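Side-chain contacts in glucose dehydrogenase (Serratia sp. FS14, PDB 7CDY), which belongs to the glucose/sorbosone dehydrogenase family of beta-propeller proteins and carries a bound calcium ion: residues 81-86 and 112-117; 173-176 and 180-183; 204-209 and 301-306; 247-252 and 260-265. All blocks are in the same frame, centred on the assembly; numbering follows the deposited sequence.

Contact 1: residues 81-86 and 112-117; sequences FAEPGE and IFRQQP
Glu-83 and Arg-114 form a two-pronged salt bridge on one side of an antiparallel sheet of the beta-propeller. They reach over strand 90-99, which pairs on one side with strand 76-84, carrying Glu-83, and on the other with strand 109-114, carrying Arg-114. The two backbones stay well apart, 8.6 Å from Glu-83 CA to Arg-114 CA, and the side chains close the gap. Glu-83 does so with its CG anti to the backbone N (chi1 180°) and its chain drawn out straight, brushing Ala-93 and Val-111 on the way.

The grip itself is tight. Arg-114 comes side-on: its NE gives a 2.7 Å hydrogen bond to the syn lone pair of Glu-83 OE1, with an N-H...O angle of 152°. Its NH2 lies 3.0 Å from Glu-83 OE2 in the second bond, met on the syn side but a little off the carboxylate plane. Carboxylate and guanidinium are nearly coplanar, 12° apart, and the paired bonds hold both groups flat against further rotation. Beside them on the same face, Phe-81 packs on Phe-109 and Val-111, while a classic beta bulge, in which Ile-112 and Phe-113 sit opposite Val-94, immediately precedes Arg-114.

The outer side is loose by comparison. Arg-114 is exposed, only 92 Å² is buried between the two segments, and this one pair makes all of it. Glu-83 OE1 has two charged partners, Arg-114 NE and Lys-118 NZ, and Arg-114 CD sits 3.4 Å from that same Glu-83 OE1.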
loop_
_atom_site.group_PDB
_atom_site.type_symbol
_atom_site.label_atom_id
_atom_site.label_comp_id
_atom_site.label_asym_id
_atom_site.label_seq_id
_atom_site.Cartn_x
_atom_site.Cartn_y
_atom_site.Cartn_z
ATOM N N PHE A 81 -6.611 -5.692 -6.243
ATOM C CA PHE A 81 -7.591 -6.528 -5.555
ATOM C C PHE A 81 -7.079 -7.951 -5.450
ATOM O O PHE A 81 -6.209 -8.382 -6.207
ATOM C CB PHE A 81 -8.977 -6.490 -6.224
ATOM C CG PHE A 81 -9.001 -6.968 -7.677
ATOM C CD1 PHE A 81 -8.530 -6.159 -8.710
ATOM C CD2 PHE A 81 -9.545 -8.213 -8.005
ATOM C CE1 PHE A 81 -8.584 -6.591 -10.039
ATOM C CE2 PHE A 81 -9.606 -8.650 -9.334
ATOM C CZ PHE A 81 -9.121 -7.838 -10.342
ATOM N N ALA A 82 -7.626 -8.682 -4.484
ATOM C CA ALA A 82 -7.401 -10.117 -4.431
ATOM C C ALA A 82 -8.341 -10.780 -5.426
ATOM O O ALA A 82 -9.544 -10.490 -5.441
ATOM C CB ALA A 82 -7.686 -10.629 -3.021
ATOM N N GLU A 83 -7.793 -11.661 -6.260
ATOM C CA GLU A 83 -8.530 -12.292 -7.340
ATOM C C GLU A 83 -8.480 -13.807 -7.181
ATOM O O GLU A 83 -7.383 -14.371 -7.045
ATOM C CB GLU A 83 -7.913 -11.898 -8.682
ATOM C CG GLU A 83 -8.611 -12.520 -9.884
ATOM C CD GLU A 83 -7.850 -12.298 -11.176
ATOM O OE1 GLU A 83 -6.701 -12.773 -11.267
ATOM O OE2 GLU A 83 -8.381 -11.640 -12.093
ATOM N N PRO A 84 -9.621 -14.496 -7.193
ATOM C CA PRO A 84 -9.610 -15.957 -7.074
ATOM C C PRO A 84 -8.962 -16.605 -8.282
ATOM O O PRO A 84 -8.888 -16.039 -9.369
ATOM C CB PRO A 84 -11.094 -16.345 -7.013
ATOM C CG PRO A 84 -11.864 -15.116 -7.176
ATOM C CD PRO A 84 -10.962 -13.953 -7.441
ATOM N N GLY A 85 -8.506 -17.823 -8.078
ATOM C CA GLY A 85 -7.939 -18.565 -9.179
ATOM C C GLY A 85 -8.133 -20.050 -9.058
ATOM O O GLY A 85 -9.032 -20.517 -8.352
ATOM N N GLU A 86 -7.274 -20.795 -9.746
ATOM C CA GLU A 86 -7.340 -22.247 -9.749
ATOM C C GLU A 86 -7.028 -22.803 -8.367
ATOM O O GLU A 86 -6.287 -22.207 -7.577
ATOM C CB GLU A 86 -6.335 -22.811 -10.752
ATOM N N ILE A 112 -4.387 -5.781 -15.957
ATOM C CA ILE A 112 -3.134 -5.600 -16.684
ATOM C C ILE A 112 -1.976 -6.361 -16.061
ATOM O O ILE A 112 -0.903 -6.444 -16.681
ATOM C CB ILE A 112 -2.765 -4.109 -16.842
ATOM C CG1 ILE A 112 -2.435 -3.483 -15.478
ATOM C CG2 ILE A 112 -3.887 -3.352 -17.562
ATOM C CD1 ILE A 112 -1.826 -2.088 -15.561
ATOM N N PHE A 113 -2.132 -6.880 -14.845
ATOM C CA PHE A 113 -1.062 -7.589 -14.157
ATOM C C PHE A 113 -1.682 -8.524 -13.132
ATOM O O PHE A 113 -2.608 -8.131 -12.409
ATOM C CB PHE A 113 -0.105 -6.617 -13.455
ATOM C CG PHE A 113 0.836 -7.303 -12.500
ATOM C CD1 PHE A 113 1.982 -7.930 -12.972
ATOM C CD2 PHE A 113 0.545 -7.373 -11.140
ATOM C CE1 PHE A 113 2.835 -8.606 -12.109
ATOM C CE2 PHE A 113 1.395 -8.043 -10.272
ATOM C CZ PHE A 113 2.544 -8.647 -10.759
ATOM N N ARG A 114 -1.130 -9.732 -13.034
ATOM C CA ARG A 114 -1.565 -10.708 -12.048
ATOM C C ARG A 114 -0.354 -11.287 -11.351
ATOM O O ARG A 114 0.606 -11.705 -12.005
ATOM C CB ARG A 114 -2.281 -11.880 -12.714
ATOM C CG ARG A 114 -3.603 -11.546 -13.279
ATOM C CD ARG A 114 -4.336 -12.813 -13.658
ATOM N NE ARG A 114 -5.738 -12.499 -13.822
ATOM C CZ ARG A 114 -6.260 -12.001 -14.934
ATOM N NH1 ARG A 114 -5.488 -11.787 -15.999
ATOM N NH2 ARG A 114 -7.548 -11.719 -14.988
ATOM N N GLN A 115 -0.406 -11.326 -10.029
ATOM C CA GLN A 115 0.545 -12.117 -9.278
ATOM C C GLN A 115 0.388 -13.584 -9.660
ATOM O O GLN A 115 -0.724 -14.127 -9.658
ATOM C CB GLN A 115 0.228 -11.933 -7.800
ATOM C CG GLN A 115 1.151 -12.674 -6.866
ATOM C CD GLN A 115 0.893 -12.338 -5.409
ATOM O OE1 GLN A 115 -0.252 -12.346 -4.937
ATOM N NE2 GLN A 115 1.958 -12.030 -4.691
ATOM N N GLN A 116 1.507 -14.234 -9.980
ATOM C CA GLN A 116 1.522 -15.650 -10.278
ATOM C C GLN A 116 2.746 -16.266 -9.617
ATOM O O GLN A 116 3.807 -15.628 -9.558
ATOM C CB GLN A 116 1.604 -15.905 -11.786
ATOM C CG GLN A 116 0.386 -15.446 -12.557
ATOM C CD GLN A 116 -0.853 -16.280 -12.277
ATOM O OE1 GLN A 116 -0.833 -17.216 -11.479
ATOM N NE2 GLN A 116 -1.946 -15.939 -12.944
ATOM N N PRO A 117 2.632 -17.493 -9.099
ATOM C CA PRO A 117 1.388 -18.257 -8.991
ATOM C C PRO A 117 0.454 -17.633 -7.956
ATOM O O PRO A 117 0.847 -16.718 -7.232
ATOM C CB PRO A 117 1.871 -19.634 -8.510
ATOM C CG PRO A 117 3.148 -19.340 -7.773
ATOM C CD PRO A 117 3.785 -18.220 -8.543
#

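Contact 2: residues 173-176 and 180-183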
loop_
_atom_site.group_PDB
_atom_site.type_symbol
_atom_site.label_atom_id
_atom_site.label_comp_id
_atom_site.label_asym_id
_atom_site.label_seq_id
_atom_site.Cartn_x
_atom_site.Cartn_y
_atom_site.Cartn_z
ATOM N N ASN A 173 14.248 -2.815 -16.385
ATOM C CA ASN A 173 14.022 -3.509 -15.124
ATOM C C ASN A 173 15.201 -4.451 -14.856
ATOM O O ASN A 173 15.813 -4.981 -15.791
ATOM C CB ASN A 173 12.710 -4.295 -15.174
ATOM C CG ASN A 173 11.537 -3.542 -14.567
ATOM O OD1 ASN A 173 11.592 -2.332 -14.354
ATOM N ND2 ASN A 173 10.459 -4.273 -14.304
ATOM N N PRO A 174 15.526 -4.692 -13.586
ATOM C CA PRO A 174 16.832 -5.303 -13.258
ATOM C C PRO A 174 17.005 -6.721 -13.749
ATOM O O PRO A 174 18.149 -7.136 -13.994
ATOM C CB PRO A 174 16.885 -5.227 -11.724
ATOM C CG PRO A 174 15.439 -5.072 -11.297
ATOM C CD PRO A 174 14.803 -4.248 -12.378
ATOM N N TRP A 175 15.930 -7.487 -13.888
ATOM C CA TRP A 175 16.012 -8.899 -14.222
ATOM C C TRP A 175 15.651 -9.204 -15.675
ATOM O O TRP A 175 15.572 -10.381 -16.041
ATOM C CB TRP A 175 15.133 -9.726 -13.276
ATOM C CG TRP A 175 15.643 -9.846 -11.864
ATOM C CD1 TRP A 175 16.860 -9.445 -11.381
ATOM C CD2 TRP A 175 14.940 -10.426 -10.763
ATOM N NE1 TRP A 175 16.944 -9.734 -10.029
ATOM C CE2 TRP A 175 15.784 -10.348 -9.635
ATOM C CE3 TRP A 175 13.682 -11.014 -10.623
ATOM C CZ2 TRP A 175 15.397 -10.824 -8.381
ATOM C CZ3 TRP A 175 13.306 -11.497 -9.387
ATOM C CH2 TRP A 175 14.158 -11.394 -8.278
ATOM N N VAL A 176 15.433 -8.177 -16.506
ATOM C CA VAL A 176 15.093 -8.406 -17.910
ATOM C C VAL A 176 16.174 -9.241 -18.588
ATOM O O VAL A 176 17.377 -8.986 -18.432
ATOM C CB VAL A 176 14.874 -7.066 -18.627
ATOM C CG1 VAL A 176 14.845 -7.259 -20.152
ATOM C CG2 VAL A 176 13.579 -6.416 -18.154
ATOM N N GLY A 180 15.144 -17.614 -15.575
ATOM C CA GLY A 180 14.576 -18.024 -14.305
ATOM C C GLY A 180 14.135 -16.901 -13.393
ATOM O O GLY A 180 13.886 -17.151 -12.207
ATOM N N LYS A 181 14.037 -15.676 -13.904
ATOM C CA LYS A 181 13.653 -14.523 -13.106
ATOM C C LYS A 181 12.487 -13.820 -13.778
ATOM O O LYS A 181 12.478 -13.653 -15.000
ATOM C CB LYS A 181 14.823 -13.557 -12.998
ATOM C CG LYS A 181 16.085 -14.195 -12.433
ATOM C CD LYS A 181 17.107 -13.133 -12.100
ATOM C CE LYS A 181 18.449 -13.751 -11.762
ATOM N NZ LYS A 181 19.444 -12.689 -11.470
ATOM N N ARG A 182 11.503 -13.415 -12.985
ATOM C CA ARG A 182 10.360 -12.680 -13.527
ATOM C C ARG A 182 10.777 -11.254 -13.867
ATOM O O ARG A 182 11.245 -10.515 -12.984
ATOM C CB ARG A 182 9.203 -12.662 -12.532
ATOM C CG ARG A 182 8.424 -13.979 -12.398
ATOM C CD ARG A 182 7.696 -14.425 -13.665
ATOM N NE ARG A 182 6.678 -13.498 -14.164
ATOM C CZ ARG A 182 5.387 -13.793 -14.305
ATOM N NH1 ARG A 182 4.912 -14.982 -13.945
ATOM N NH2 ARG A 182 4.559 -12.889 -14.817
ATOM N N PRO A 183 10.604 -10.812 -15.116
ATOM C CA PRO A 183 11.127 -9.498 -15.512
ATOM C C PRO A 183 10.334 -8.321 -14.960
ATOM O O PRO A 183 10.829 -7.189 -15.014
ATOM C CB PRO A 183 11.068 -9.552 -17.046
ATOM C CG PRO A 183 9.949 -10.481 -17.335
ATOM C CD PRO A 183 10.043 -11.553 -16.264
HETATM O O HOH W 1 13.179 -7.111 -13.511
HETATM O O HOH W 2 13.494 -11.981 -16.899
#
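Lys-181 lies across one face of the Trp-175 indole, the two side chains crossing at about a right angle; its CG, anti to the carbonyl carbon (chi1 -56°), starts an extended chain over the ring. Its CD stands 3.6 Å from the centroid of the Trp-175 five-membered ring, almost on the normal, a CH-pi contact. Lys-181 NZ follows at 4.4 Å from that centroid, 28° off the normal, an off-centre cation-pi contact; the ammonium also bonds to Gln-178 OE1. At the indole edge, Arg-182 O comes within 3.4 Å of Trp-175 CE3.

A second group of contacts gathers on Pro-183 O. Asn-173 ND2 donates to Pro-183 O over 3.0 Å, nearly straight at 169° and in the carbonyl plane. A water donates a second hydrogen bond to Pro-183 O while accepting one from Trp-175 N.

What sets these groups in place is the type I turn from Asn-173 to Val-176, which brings Asn-173 and Trp-175 to face 180-183. Arg-162 NH2 holds Asn-173 OD1, and Arg-182 is tied to Glu-184. Everything here belongs to the excursion between strands 160-163 and 185-187 of a four-stranded sheet: Arg-162 stands on the first strand, and Tyr-188, whose ring meets Trp-175, follows the second.

Contact 3: residues 204-209 and 301-306; sequences AIWEHE and EGDKVV
Trp-206 points the benzene end of its indole at Asp-303, and the direct contact is edge-on. Its CG is anti to the carbonyl carbon (chi1 -68°), which sends the indole toward the 301-304 turn. Trp-206 CZ2 lies 3.5 Å from Asp-303 OD1, close to the ring plane, while the carboxylate as a whole is turned 77° from the indole. Gly-302 O sits farther along the same rim, 4.2 Å from Trp-206 CH2. The carbonyl and carboxylate oxygens thus lie beside the weakly positive ring hydrogens and not over the pi face.

The hydrogen bonding across the contact runs through a water. This water lies in the indole plane, accepts from Trp-206 NE1 at 2.9 Å and donates to Asp-303 OD1 at 2.7 Å. The buried indole N-H is thereby satisfied, and OD1 meets the Trp-206 edge directly at CZ2 and through the water at NE1.

Backbone bonds shape the turn that carries Asp-303. Glu-301 to Lys-304 is a type II' turn, with Gly-302 at positive phi (61°), and it closes the two-residue hairpin between strands 294-301 and 304-311. Lys-304 N bonds to Glu-301 O at 3.0 Å, and Glu-301 N returns to Lys-304 O at 2.9 Å. Trp-206 belongs to the preceding four-stranded antiparallel sheet, on strand 205-210, so the contact joins two sheets consistent with adjacent blades of a beta-propeller.

Apolar packing holds the indole in the seam between them. Phe-272 meets it edge-to-face, and Met-270, Leu-258 and Leu-300 also touch it. Val-305, one residue on from the turn, packs on Leu-298 and Leu-300.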
loop_
_atom_site.group_PDB
_atom_site.type_symbol
_atom_site.label_atom_id
_atom_site.label_comp_id
_atom_site.label_asym_id
_atom_site.label_seq_id
_atom_site.Cartn_x
_atom_site.Cartn_y
_atom_site.Cartn_z
ATOM N N ALA A 204 12.533 9.097 -4.898
ATOM C CA ALA A 204 12.652 7.664 -4.663
ATOM C C ALA A 204 11.356 7.090 -4.103
ATOM O O ALA A 204 10.691 7.713 -3.268
ATOM C CB ALA A 204 13.777 7.383 -3.670
ATOM N N ILE A 205 11.019 5.883 -4.553
ATOM C CA ILE A 205 9.948 5.107 -3.932
ATOM C C ILE A 205 10.416 4.565 -2.588
ATOM O O ILE A 205 11.486 3.950 -2.489
ATOM C CB ILE A 205 9.516 3.965 -4.869
ATOM C CG1 ILE A 205 8.850 4.516 -6.135
ATOM C CG2 ILE A 205 8.594 2.973 -4.136
ATOM C CD1 ILE A 205 7.424 4.996 -5.921
ATOM N N TRP A 206 9.622 4.795 -1.544
ATOM C CA TRP A 206 9.807 4.176 -0.237
ATOM C C TRP A 206 8.672 3.189 0.009
ATOM O O TRP A 206 7.579 3.302 -0.568
ATOM C CB TRP A 206 9.822 5.217 0.886
ATOM C CG TRP A 206 11.009 6.163 0.908
ATOM C CD1 TRP A 206 11.784 6.570 -0.151
ATOM C CD2 TRP A 206 11.514 6.852 2.060
ATOM N NE1 TRP A 206 12.754 7.453 0.294
ATOM C CE2 TRP A 206 12.604 7.639 1.645
ATOM C CE3 TRP A 206 11.149 6.866 3.410
ATOM C CZ2 TRP A 206 13.334 8.442 2.536
ATOM C CZ3 TRP A 206 11.875 7.662 4.295
ATOM C CH2 TRP A 206 12.950 8.439 3.850
ATOM N N GLU A 207 8.932 2.226 0.894
ATOM C CA GLU A 207 8.024 1.112 1.125
ATOM C C GLU A 207 8.031 0.781 2.606
ATOM O O GLU A 207 9.035 0.995 3.291
ATOM C CB GLU A 207 8.468 -0.108 0.290
ATOM C CG GLU A 207 7.700 -1.401 0.516
ATOM C CD GLU A 207 8.354 -2.343 1.512
ATOM O OE1 GLU A 207 9.276 -1.929 2.250
ATOM O OE2 GLU A 207 7.906 -3.509 1.570
ATOM N N HIS A 208 6.920 0.243 3.107
ATOM C CA HIS A 208 6.949 -0.358 4.437
ATOM C C HIS A 208 6.178 -1.671 4.436
ATOM O O HIS A 208 5.367 -1.939 3.543
ATOM C CB HIS A 208 6.595 0.621 5.578
ATOM C CG HIS A 208 5.160 1.044 5.633
ATOM N ND1 HIS A 208 4.114 0.150 5.725
ATOM C CD2 HIS A 208 4.607 2.279 5.703
ATOM C CE1 HIS A 208 2.976 0.821 5.815
ATOM N NE2 HIS A 208 3.247 2.114 5.809
ATOM N N GLU A 209 6.450 -2.504 5.441
ATOM C CA GLU A 209 5.856 -3.833 5.458
ATOM C C GLU A 209 5.746 -4.337 6.887
ATOM O O GLU A 209 6.523 -3.960 7.764
ATOM C CB GLU A 209 6.658 -4.834 4.611
ATOM C CG GLU A 209 8.132 -4.925 4.982
ATOM C CD GLU A 209 8.888 -5.808 4.012
ATOM O OE1 GLU A 209 9.157 -6.979 4.335
ATOM O OE2 GLU A 209 9.180 -5.345 2.887
ATOM N N GLU A 301 15.482 13.729 7.816
ATOM C CA GLU A 301 16.559 14.596 7.350
ATOM C C GLU A 301 17.164 13.868 6.154
ATOM O O GLU A 301 17.970 12.947 6.316
ATOM C CB GLU A 301 17.566 14.862 8.463
ATOM C CG GLU A 301 17.016 15.799 9.529
ATOM C CD GLU A 301 17.973 16.052 10.684
ATOM O OE1 GLU A 301 19.135 15.602 10.623
ATOM O OE2 GLU A 301 17.551 16.710 11.660
ATOM N N GLY A 302 16.736 14.248 4.954
ATOM C CA GLY A 302 17.096 13.465 3.785
ATOM C C GLY A 302 16.549 12.056 3.915
ATOM O O GLY A 302 15.351 11.852 4.147
ATOM N N ASP A 303 17.430 11.068 3.794
ATOM C CA ASP A 303 17.026 9.675 3.906
ATOM C C ASP A 303 17.152 9.134 5.325
ATOM O O ASP A 303 17.053 7.923 5.520
ATOM C CB ASP A 303 17.823 8.801 2.928
ATOM C CG ASP A 303 17.341 8.931 1.489
ATOM O OD1 ASP A 303 16.371 9.671 1.238
ATOM O OD2 ASP A 303 17.957 8.286 0.606
ATOM N N LYS A 304 17.357 9.996 6.316
ATOM C CA LYS A 304 17.529 9.569 7.699
ATOM C C LYS A 304 16.262 9.839 8.498
ATOM O O LYS A 304 15.664 10.915 8.401
ATOM C CB LYS A 304 18.698 10.308 8.352
ATOM N N VAL A 305 15.864 8.860 9.301
ATOM C CA VAL A 305 14.792 9.043 10.272
ATOM C C VAL A 305 15.423 9.553 11.561
ATOM O O VAL A 305 16.264 8.870 12.154
ATOM C CB VAL A 305 14.039 7.729 10.519
ATOM C CG1 VAL A 305 13.042 7.891 11.650
ATOM C CG2 VAL A 305 13.351 7.254 9.247
ATOM N N VAL A 306 15.032 10.751 11.994
ATOM C CA VAL A 306 15.646 11.371 13.168
ATOM C C VAL A 306 14.743 11.430 14.392
ATOM O O VAL A 306 15.248 11.713 15.493
ATOM C CB VAL A 306 16.243 12.760 12.861
ATOM C CG1 VAL A 306 17.265 12.663 11.739
ATOM C CG2 VAL A 306 15.151 13.737 12.515
HETATM O O HOH W 3 14.964 8.920 -0.890
#

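Contact 4: residues 247-252 and 260-265; sequences KGERVP and YWRVSP
An end-on salt bridge between Glu-249 and Arg-262 ties the long loop that follows strand 216-219 to the residue just past strand 259-261, near the bound calcium ion. Each oxygen has its own nitrogen: Arg-262 NH2 donates to Glu-249 OE2 at 2.8 Å, with a nearly straight N-H...O angle of 168°, and Arg-262 NH1 to Glu-249 OE1 at 3.0 Å.

Both oxygens lie near the guanidinium plane, yet the nitrogens come from above the carboxylate, whose plane is tilted 49° from that of the guanidinium. The pair is bent rather than flat, unlike a coplanar bidentate bridge. Glu-249 is extended beyond CG and Arg-262 from CG to NE, which spans the 10.7 Å between Glu-249 CA and Arg-262 CA. Tyr-234 touches both partners and stacks its ring with Tyr-260.

The side chain of Glu-249 is about 9 Å from the calcium ion, which Glu-217 and Tyr-227 bind. Strand 259-261 is one of the two outermost strands of its four-stranded sheet within the chain. Its Trp-261 bonds through the backbone to Gly-215 and Asp-216, and packs its side chain on Leu-298 of strand 294-301 and Arg-310 of strand 304-311 in the next sheet.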
loop_
_atom_site.group_PDB
_atom_site.type_symbol
_atom_site.label_atom_id
_atom_site.label_comp_id
_atom_site.label_asym_id
_atom_site.label_seq_id
_atom_site.Cartn_x
_atom_site.Cartn_y
_atom_site.Cartn_z
ATOM N N LYS A 247 18.020 -16.698 9.363
ATOM C CA LYS A 247 19.413 -16.884 9.738
ATOM C C LYS A 247 19.930 -15.770 10.626
ATOM O O LYS A 247 21.012 -15.913 11.207
ATOM C CB LYS A 247 20.297 -16.970 8.490
ATOM C CG LYS A 247 19.876 -18.068 7.530
ATOM C CD LYS A 247 19.858 -19.420 8.234
ATOM C CE LYS A 247 20.153 -20.573 7.282
ATOM N NZ LYS A 247 19.101 -21.638 7.349
ATOM N N GLY A 248 19.200 -14.672 10.749
ATOM C CA GLY A 248 19.648 -13.579 11.587
ATOM C C GLY A 248 18.795 -12.351 11.367
ATOM O O GLY A 248 17.877 -12.338 10.544
ATOM N N GLU A 249 19.110 -11.318 12.144
ATOM C CA GLU A 249 18.575 -9.989 11.884
ATOM C C GLU A 249 19.316 -9.323 10.733
ATOM O O GLU A 249 18.721 -8.545 9.976
ATOM C CB GLU A 249 18.676 -9.131 13.155
ATOM C CG GLU A 249 17.844 -9.662 14.320
ATOM C CD GLU A 249 18.034 -8.887 15.617
ATOM O OE1 GLU A 249 18.941 -8.037 15.695
ATOM O OE2 GLU A 249 17.263 -9.147 16.558
ATOM N N ARG A 250 20.606 -9.613 10.596
ATOM C CA ARG A 250 21.447 -9.127 9.511
ATOM C C ARG A 250 22.001 -10.333 8.774
ATOM O O ARG A 250 22.590 -11.232 9.393
ATOM C CB ARG A 250 22.614 -8.304 10.059
ATOM C CG ARG A 250 22.190 -7.079 10.823
ATOM C CD ARG A 250 23.393 -6.387 11.421
ATOM N NE ARG A 250 23.030 -5.174 12.145
ATOM C CZ ARG A 250 23.069 -3.954 11.617
ATOM N NH1 ARG A 250 23.448 -3.787 10.357
ATOM N NH2 ARG A 250 22.727 -2.906 12.351
ATOM N N VAL A 251 21.824 -10.353 7.453
ATOM C CA VAL A 251 22.222 -11.477 6.622
ATOM C C VAL A 251 22.938 -10.902 5.406
ATOM O O VAL A 251 22.367 -10.076 4.689
ATOM C CB VAL A 251 21.026 -12.343 6.186
ATOM C CG1 VAL A 251 21.476 -13.434 5.222
ATOM C CG2 VAL A 251 20.319 -12.954 7.404
ATOM N N PRO A 252 24.187 -11.284 5.138
ATOM C CA PRO A 252 24.902 -10.685 4.007
ATOM C C PRO A 252 24.210 -11.018 2.697
ATOM O O PRO A 252 23.636 -12.096 2.528
ATOM C CB PRO A 252 26.295 -11.324 4.095
ATOM C CG PRO A 252 26.062 -12.617 4.779
ATOM C CD PRO A 252 24.989 -12.330 5.799
ATOM N N TYR A 260 13.180 0.196 11.630
ATOM C CA TYR A 260 12.431 -1.000 11.984
ATOM C C TYR A 260 11.836 -0.854 13.374
ATOM O O TYR A 260 12.279 -0.031 14.179
ATOM C CB TYR A 260 13.285 -2.277 11.886
ATOM C CG TYR A 260 14.545 -2.255 12.724
ATOM C CD1 TYR A 260 14.540 -2.674 14.053
ATOM C CD2 TYR A 260 15.739 -1.796 12.189
ATOM C CE1 TYR A 260 15.690 -2.643 14.810
ATOM C CE2 TYR A 260 16.895 -1.767 12.939
ATOM C CZ TYR A 260 16.863 -2.183 14.247
ATOM O OH TYR A 260 18.016 -2.148 14.998
ATOM N N TRP A 261 10.833 -1.682 13.650
ATOM C CA TRP A 261 10.127 -1.686 14.927
ATOM C C TRP A 261 10.165 -3.100 15.481
ATOM O O TRP A 261 9.473 -3.992 14.977
ATOM C CB TRP A 261 8.674 -1.267 14.728
ATOM C CG TRP A 261 8.423 0.179 14.442
ATOM C CD1 TRP A 261 7.969 1.122 15.325
ATOM C CD2 TRP A 261 8.554 0.845 13.176
ATOM N NE1 TRP A 261 7.826 2.328 14.692
ATOM C CE2 TRP A 261 8.175 2.188 13.373
ATOM C CE3 TRP A 261 8.947 0.439 11.895
ATOM C CZ2 TRP A 261 8.187 3.124 12.340
ATOM C CZ3 TRP A 261 8.965 1.380 10.872
ATOM C CH2 TRP A 261 8.583 2.701 11.102
ATOM N N ARG A 262 10.941 -3.305 16.546
ATOM C CA ARG A 262 10.989 -4.630 17.153
ATOM C C ARG A 262 9.636 -5.054 17.713
ATOM O O ARG A 262 9.294 -6.240 17.677
ATOM C CB ARG A 262 12.083 -4.685 18.217
ATOM C CG ARG A 262 13.467 -4.676 17.604
ATOM C CD ARG A 262 14.544 -4.716 18.689
ATOM N NE ARG A 262 15.894 -4.763 18.136
ATOM C CZ ARG A 262 16.464 -5.873 17.679
ATOM N NH1 ARG A 262 17.699 -5.826 17.205
ATOM N NH2 ARG A 262 15.801 -7.025 17.696
ATOM N N VAL A 263 8.835 -4.109 18.197
ATOM C CA VAL A 263 7.446 -4.372 18.552
ATOM C C VAL A 263 6.582 -3.777 17.446
ATOM O O VAL A 263 6.655 -2.572 17.174
ATOM C CB VAL A 263 7.095 -3.789 19.932
ATOM C CG1 VAL A 263 5.649 -4.124 20.303
ATOM C CG2 VAL A 263 8.071 -4.318 21.003
ATOM N N SER A 264 5.807 -4.621 16.775
ATOM C CA SER A 264 5.090 -4.190 15.560
ATOM C C SER A 264 3.918 -3.268 15.852
ATOM O O SER A 264 2.980 -3.674 16.544
ATOM C CB SER A 264 4.553 -5.388 14.805
ATOM O OG SER A 264 5.595 -6.209 14.324
ATOM N N PRO A 265 3.894 -2.051 15.306
ATOM C CA PRO A 265 2.656 -1.259 15.367
ATOM C C PRO A 265 1.585 -1.747 14.409
ATOM O O PRO A 265 0.408 -1.399 14.603
ATOM C CB PRO A 265 3.118 0.160 14.995
ATOM C CG PRO A 265 4.635 0.139 15.097
ATOM C CD PRO A 265 5.009 -1.271 14.736
#

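The four contacts fall into two pairs. Contacts 1 and 2 have centres 19 Å apart and touch lightly where Gln-116 CB packs 4.1 Å from Arg-182 NH1. Contacts 3 and 4 have centres 17 Å apart and nearest atoms about 6 Å apart. They share the sheet that contains strands 205-210 and 259-261, and contact 4 falls in the chain between the two segments of contact 3. Of this pair, contact 4 is nearer the calcium ion, about 9 Å from the Glu-249 side chain against about 14 Å from that of Trp-206. Contacts 1 and 3 lie on opposite sides of the chain's centre, their centres 29 Å apart.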